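Local coordinates for MutT/nudix family protein (Streptococcus pneumoniae, PDB 4HFQ), which hydrolyses UDP-X compounds, among them UDP-linked precursors of peptidoglycan biosynthesis, as a diphosphatase of the Nudix family, at residues Pro68-Glu78 against Lys141-Leu152. Residues are numbered along the deposited sequence; the frame is centred on the assembly and turned at random.
Sequences PLMDVRAWIVE and KQYTKFVFGCKL. With TRS (2-amino-2-hydroxymethyl-propane-1,3-diol), chain E; EDO (1,2-ethanediol), chain Y; SO4 (sulfate ion), chain F.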
loop_
_atom_site.group_PDB
_atom_site.type_symbol
_atom_site.label_atom_id
_atom_site.label_comp_id
_atom_site.label_asym_id
_atom_site.label_seq_id
_atom_site.Cartn_x
_atom_site.Cartn_y
_atom_site.Cartn_z
ATOM N N PRO A 68 0.284 -3.377 -0.686
ATOM C CA PRO A 68 -0.834 -2.652 -0.087
ATOM C C PRO A 68 -1.929 -2.406 -1.128
ATOM O O PRO A 68 -1.631 -2.205 -2.319
ATOM C CB PRO A 68 -0.182 -1.351 0.392
ATOM C CG PRO A 68 1.243 -1.715 0.644
ATOM C CD PRO A 68 1.562 -2.682 -0.470
ATOM N N LEU A 69 -3.173 -2.452 -0.676
ATOM C CA LEU A 69 -4.323 -2.273 -1.556
ATOM C C LEU A 69 -4.767 -0.821 -1.622
ATOM O O LEU A 69 -4.471 -0.026 -0.721
ATOM C CB LEU A 69 -5.473 -3.139 -1.069
ATOM C CG LEU A 69 -5.212 -4.646 -0.986
ATOM C CD1 LEU A 69 -6.451 -5.343 -0.425
ATOM C CD2 LEU A 69 -4.870 -5.197 -2.351
ATOM N N MET A 70 -5.449 -0.461 -2.709
ATOM C CA MET A 70 -6.002 0.886 -2.870
ATOM C C MET A 70 -7.338 1.059 -2.161
ATOM O O MET A 70 -8.245 0.228 -2.295
ATOM C CB MET A 70 -6.184 1.230 -4.360
ATOM C CG MET A 70 -6.869 2.576 -4.621
ATOM S SD MET A 70 -7.005 2.991 -6.374
ATOM C CE MET A 70 -5.653 1.958 -6.943
ATOM N N ASP A 71 -7.436 2.137 -1.392
ATOM C CA ASP A 71 -8.728 2.657 -0.927
ATOM C C ASP A 71 -8.760 4.124 -1.309
ATOM O O ASP A 71 -7.745 4.840 -1.210
ATOM C CB ASP A 71 -8.869 2.485 0.594
ATOM C CG ASP A 71 -10.182 2.999 1.131
ATOM O OD1 ASP A 71 -11.169 2.256 1.100
ATOM O OD2 ASP A 71 -10.230 4.155 1.610
ATOM N N VAL A 72 -9.910 4.562 -1.806
ATOM C CA VAL A 72 -10.098 5.984 -2.185
ATOM C C VAL A 72 -11.227 6.600 -1.387
ATOM O O VAL A 72 -12.224 5.934 -1.095
ATOM C CB VAL A 72 -10.326 6.185 -3.715
ATOM C CG1 VAL A 72 -9.093 5.746 -4.491
ATOM C CG2 VAL A 72 -11.584 5.467 -4.220
ATOM N N ARG A 73 -11.056 7.870 -1.024
ATOM C CA ARG A 73 -12.049 8.597 -0.237
ATOM C C ARG A 73 -12.176 10.003 -0.775
ATOM O O ARG A 73 -11.213 10.568 -1.314
ATOM C CB ARG A 73 -11.677 8.679 1.245
ATOM C CG ARG A 73 -11.588 7.337 1.961
ATOM C CD ARG A 73 -12.961 6.715 2.125
ATOM N NE ARG A 73 -12.862 5.253 2.169
ATOM C CZ ARG A 73 -13.894 4.434 2.325
ATOM N NH1 ARG A 73 -15.119 4.915 2.526
ATOM N NH2 ARG A 73 -13.708 3.127 2.311
ATOM N N ALA A 74 -13.380 10.566 -0.611
ATOM C CA ALA A 74 -13.690 11.925 -1.047
ATOM C C ALA A 74 -13.913 12.844 0.150
ATOM O O ALA A 74 -14.691 12.532 1.044
ATOM C CB ALA A 74 -14.938 11.920 -1.917
ATOM N N TRP A 75 -13.242 13.987 0.099
ATOM C CA TRP A 75 -13.389 15.066 1.068
ATOM C C TRP A 75 -14.125 16.201 0.396
ATOM O O TRP A 75 -13.583 16.881 -0.463
ATOM C CB TRP A 75 -12.013 15.491 1.528
ATOM C CG TRP A 75 -11.994 16.636 2.491
ATOM C CD1 TRP A 75 -11.868 17.994 2.214
ATOM C CD2 TRP A 75 -12.072 16.529 3.948
ATOM N NE1 TRP A 75 -11.839 18.713 3.389
ATOM C CE2 TRP A 75 -11.968 17.893 4.464
ATOM C CE3 TRP A 75 -12.207 15.467 4.847
ATOM C CZ2 TRP A 75 -12.016 18.164 5.822
ATOM C CZ3 TRP A 75 -12.246 15.762 6.211
ATOM C CH2 TRP A 75 -12.134 17.083 6.681
ATOM N N ILE A 76 -15.403 16.332 0.760
ATOM C CA ILE A 76 -16.327 17.298 0.145
ATOM C C ILE A 76 -16.801 18.239 1.244
ATOM O O ILE A 76 -17.434 17.809 2.195
ATOM C CB ILE A 76 -17.529 16.534 -0.451
ATOM C CG1 ILE A 76 -17.053 15.522 -1.518
ATOM C CG2 ILE A 76 -18.565 17.507 -1.018
ATOM C CD1 ILE A 76 -17.968 14.335 -1.701
ATOM N N VAL A 77 -16.452 19.514 1.108
ATOM C CA VAL A 77 -16.842 20.519 2.118
ATOM C C VAL A 77 -17.825 21.514 1.531
ATOM O O VAL A 77 -17.568 22.076 0.469
ATOM C CB VAL A 77 -15.621 21.275 2.682
ATOM C CG1 VAL A 77 -16.039 22.420 3.616
ATOM C CG2 VAL A 77 -14.678 20.319 3.409
ATOM N N GLU A 78 -18.953 21.698 2.221
ATOM C CA GLU A 78 -19.954 22.696 1.833
ATOM C C GLU A 78 -20.374 23.416 3.099
ATOM O O GLU A 78 -20.681 22.783 4.104
ATOM C CB GLU A 78 -21.157 22.022 1.183
ATOM C CG GLU A 78 -20.830 21.392 -0.153
ATOM C CD GLU A 78 -22.022 20.785 -0.843
ATOM O OE1 GLU A 78 -23.173 21.005 -0.398
ATOM O OE2 GLU A 78 -21.803 20.091 -1.855
ATOM N N LYS A 141 -5.963 -6.385 6.002
ATOM C CA LYS A 141 -5.244 -5.900 4.832
ATOM C C LYS A 141 -4.694 -4.524 5.096
ATOM O O LYS A 141 -5.346 -3.688 5.724
ATOM C CB LYS A 141 -6.139 -5.844 3.590
ATOM C CG LYS A 141 -6.623 -7.197 3.070
ATOM C CD LYS A 141 -5.473 -8.081 2.603
ATOM C CE LYS A 141 -5.931 -9.347 1.876
ATOM N NZ LYS A 141 -6.583 -10.350 2.779
ATOM N N GLN A 142 -3.499 -4.266 4.561
ATOM C CA GLN A 142 -2.946 -2.914 4.525
ATOM C C GLN A 142 -3.411 -2.183 3.276
ATOM O O GLN A 142 -3.288 -2.709 2.171
ATOM C CB GLN A 142 -1.426 -2.981 4.561
ATOM C CG GLN A 142 -0.769 -1.609 4.617
ATOM C CD GLN A 142 0.727 -1.684 4.691
ATOM O OE1 GLN A 142 1.315 -2.618 4.143
ATOM N NE2 GLN A 142 1.362 -0.727 5.372
ATOM N N TYR A 143 -3.935 -0.967 3.455
ATOM C CA TYR A 143 -4.329 -0.091 2.363
ATOM C C TYR A 143 -3.514 1.183 2.343
ATOM O O TYR A 143 -3.114 1.709 3.383
ATOM C CB TYR A 143 -5.806 0.319 2.480
ATOM C CG TYR A 143 -6.784 -0.804 2.251
ATOM C CD1 TYR A 143 -7.120 -1.686 3.273
ATOM C CD2 TYR A 143 -7.404 -0.971 1.016
ATOM C CE1 TYR A 143 -8.021 -2.726 3.054
ATOM C CE2 TYR A 143 -8.314 -1.999 0.791
ATOM C CZ TYR A 143 -8.619 -2.869 1.819
ATOM O OH TYR A 143 -9.517 -3.899 1.571
ATOM N N THR A 144 -3.266 1.671 1.127
ATOM C CA THR A 144 -2.939 3.088 0.901
ATOM C C THR A 144 -4.262 3.809 0.661
ATOM O O THR A 144 -4.944 3.575 -0.342
ATOM C CB THR A 144 -2.010 3.290 -0.318
ATOM O OG1 THR A 144 -2.644 2.769 -1.488
ATOM C CG2 THR A 144 -0.673 2.554 -0.113
ATOM N N LYS A 145 -4.606 4.684 1.601
ATOM C CA LYS A 145 -5.895 5.351 1.588
ATOM C C LYS A 145 -5.714 6.771 1.046
ATOM O O LYS A 145 -5.180 7.655 1.727
ATOM C CB LYS A 145 -6.472 5.319 3.005
ATOM C CG LYS A 145 -7.803 6.073 3.170
ATOM C CD LYS A 145 -8.303 5.961 4.621
ATOM C CE LYS A 145 -8.747 4.558 5.010
ATOM N NZ LYS A 145 -10.014 4.121 4.347
ATOM N N PHE A 146 -6.101 6.946 -0.213
ATOM C CA PHE A 146 -6.034 8.258 -0.889
ATOM C C PHE A 146 -7.269 9.041 -0.472
ATOM O O PHE A 146 -8.385 8.532 -0.579
ATOM C CB PHE A 146 -6.122 8.077 -2.404
ATOM C CG PHE A 146 -4.936 7.410 -3.034
ATOM C CD1 PHE A 146 -4.840 6.032 -3.070
ATOM C CD2 PHE A 146 -3.929 8.168 -3.632
ATOM C CE1 PHE A 146 -3.763 5.400 -3.679
ATOM C CE2 PHE A 146 -2.840 7.547 -4.236
ATOM C CZ PHE A 146 -2.744 6.167 -4.235
ATOM N N VAL A 147 -7.077 10.272 -0.022
ATOM C CA VAL A 147 -8.215 11.150 0.258
ATOM C C VAL A 147 -8.112 12.361 -0.655
ATOM O O VAL A 147 -7.176 13.163 -0.533
ATOM C CB VAL A 147 -8.271 11.597 1.726
ATOM C CG1 VAL A 147 -9.555 12.376 1.948
ATOM C CG2 VAL A 147 -8.194 10.389 2.662
ATOM N N PHE A 148 -9.064 12.454 -1.587
ATOM C CA PHE A 148 -9.106 13.511 -2.580
ATOM C C PHE A 148 -10.072 14.600 -2.157
ATOM O O PHE A 148 -11.206 14.315 -1.772
ATOM C CB PHE A 148 -9.591 12.959 -3.921
ATOM C CG PHE A 148 -8.653 11.962 -4.552
ATOM C CD1 PHE A 148 -7.577 12.393 -5.318
ATOM C CD2 PHE A 148 -8.870 10.597 -4.399
ATOM C CE1 PHE A 148 -6.719 11.473 -5.925
ATOM C CE2 PHE A 148 -8.028 9.674 -5.013
ATOM C CZ PHE A 148 -6.956 10.116 -5.766
ATOM N N GLY A 149 -9.626 15.848 -2.221
ATOM C CA GLY A 149 -10.564 16.974 -2.077
ATOM C C GLY A 149 -11.377 17.102 -3.348
ATOM O O GLY A 149 -10.790 17.221 -4.437
ATOM N N CYS A 150 -12.706 17.055 -3.217
ATOM C CA CYS A 150 -13.620 17.051 -4.368
ATOM C C CYS A 150 -14.745 18.052 -4.194
ATOM O O CYS A 150 -15.107 18.408 -3.082
ATOM C CB CYS A 150 -14.238 15.666 -4.610
ATOM S SG CYS A 150 -13.071 14.317 -4.805
ATOM N N LYS A 151 -15.281 18.491 -5.326
ATOM C CA LYS A 151 -16.437 19.381 -5.347
ATOM C C LYS A 151 -17.576 18.675 -6.070
ATOM O O LYS A 151 -17.364 18.081 -7.131
ATOM C CB LYS A 151 -16.053 20.679 -6.053
ATOM C CG LYS A 151 -17.216 21.631 -6.314
ATOM C CD LYS A 151 -16.752 22.877 -7.047
ATOM C CE LYS A 151 -17.950 23.742 -7.417
ATOM N NZ LYS A 151 -17.576 25.118 -7.853
ATOM N N LEU A 152 -18.781 18.712 -5.492
ATOM C CA LEU A 152 -19.957 18.101 -6.114
ATOM C C LEU A 152 -20.520 19.019 -7.195
ATOM O O LEU A 152 -20.449 20.240 -7.067
ATOM C CB LEU A 152 -21.030 17.747 -5.073
ATOM C CG LEU A 152 -20.612 16.734 -3.999
ATOM C CD1 LEU A 152 -21.775 16.409 -3.070
ATOM C CD2 LEU A 152 -20.074 15.458 -4.625
HETATM C C TRS E . -11.444 -0.251 4.177
HETATM C C1 TRS E . -12.370 -0.561 3.014
HETATM C C2 TRS E . -11.631 -1.138 5.388
HETATM C C3 TRS E . -11.754 1.143 4.589
HETATM N N TRS E . -10.009 0.001 3.922
HETATM O O1 TRS E . -11.826 -0.255 1.738
HETATM O O2 TRS E . -11.356 -2.494 4.973
HETATM O O3 TRS E . -10.406 1.497 4.838
HETATM C C1 EDO Y . -1.793 1.934 -4.158
HETATM O O1 EDO Y . -0.768 1.906 -5.160
HETATM C C2 EDO Y . -1.870 0.563 -3.452
HETATM O O2 EDO Y . -2.247 -0.557 -4.340
HETATM S S SO4 F . -18.735 3.602 2.052
HETATM O O1 SO4 F . -19.928 2.949 2.649
HETATM O O2 SO4 F . -18.378 2.880 0.808
HETATM O O3 SO4 F . -19.027 5.017 1.746
HETATM O O4 SO4 F . -17.597 3.557 2.997
HETATM O O HOH W 1 -15.363 20.407 -1.286
HETATM O O HOH W 2 -19.523 20.256 -3.234
#
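Asp71 and Lys145 sit abreast on neighbouring parallel strands, in register from Leu69 with Tyr143 to Trp75 with Gly149. Backbone bonds run from Leu69 N to Gln142 O (2.9 Å) as far as Cys150 N to Trp75 O (2.9 Å); beyond, where the strands part, one water links Val77 N with Cys150 O and another links Glu78 OE2 with Leu152 N.

The face bearing Asp71, Arg73 and Lys145 carries a salt-bridge network. Arg73 grips the Asp71 carboxylate side-on, NE to OD2 and NH2 to OD1, each oxygen accepting through its syn lone pair. Lys145, its chain bent at chi3 (-69°) and chi4 (-70°), brings NZ over the carboxylate plane onto OD2 (2.7 Å). NZ also donates to Arg181 O and to O3 of a bound Tris, whose amine lies over one face of Tyr143; Arg73 NH1 reaches Leu95 O and a sulfate.

Apolar contacts lie on both faces. Leu69 CB lies 3.6 Å from Tyr143 CD2, and on the opposite face Val72 CG1 meets the ring edge of Phe148 at CE2 (4.1 Å). Helix 106-118 covers Val72, Ala74 and Phe148; Trp75 and Val147 meet helix 184-194, giving the alpha/beta/alpha layering of a Nudix fold. Phe146 meets its counterpart in the second subunit.

Gripped at both oxygens by Arg73 and at OD2 by Lys145, the Asp71 carboxylate is fixed in rotation; its OD1 accepts from Tris O1 (2.7 Å), so Asp71 and Lys145 together hold this ligand, which like the sulfate probably comes from the crystallisation liquor.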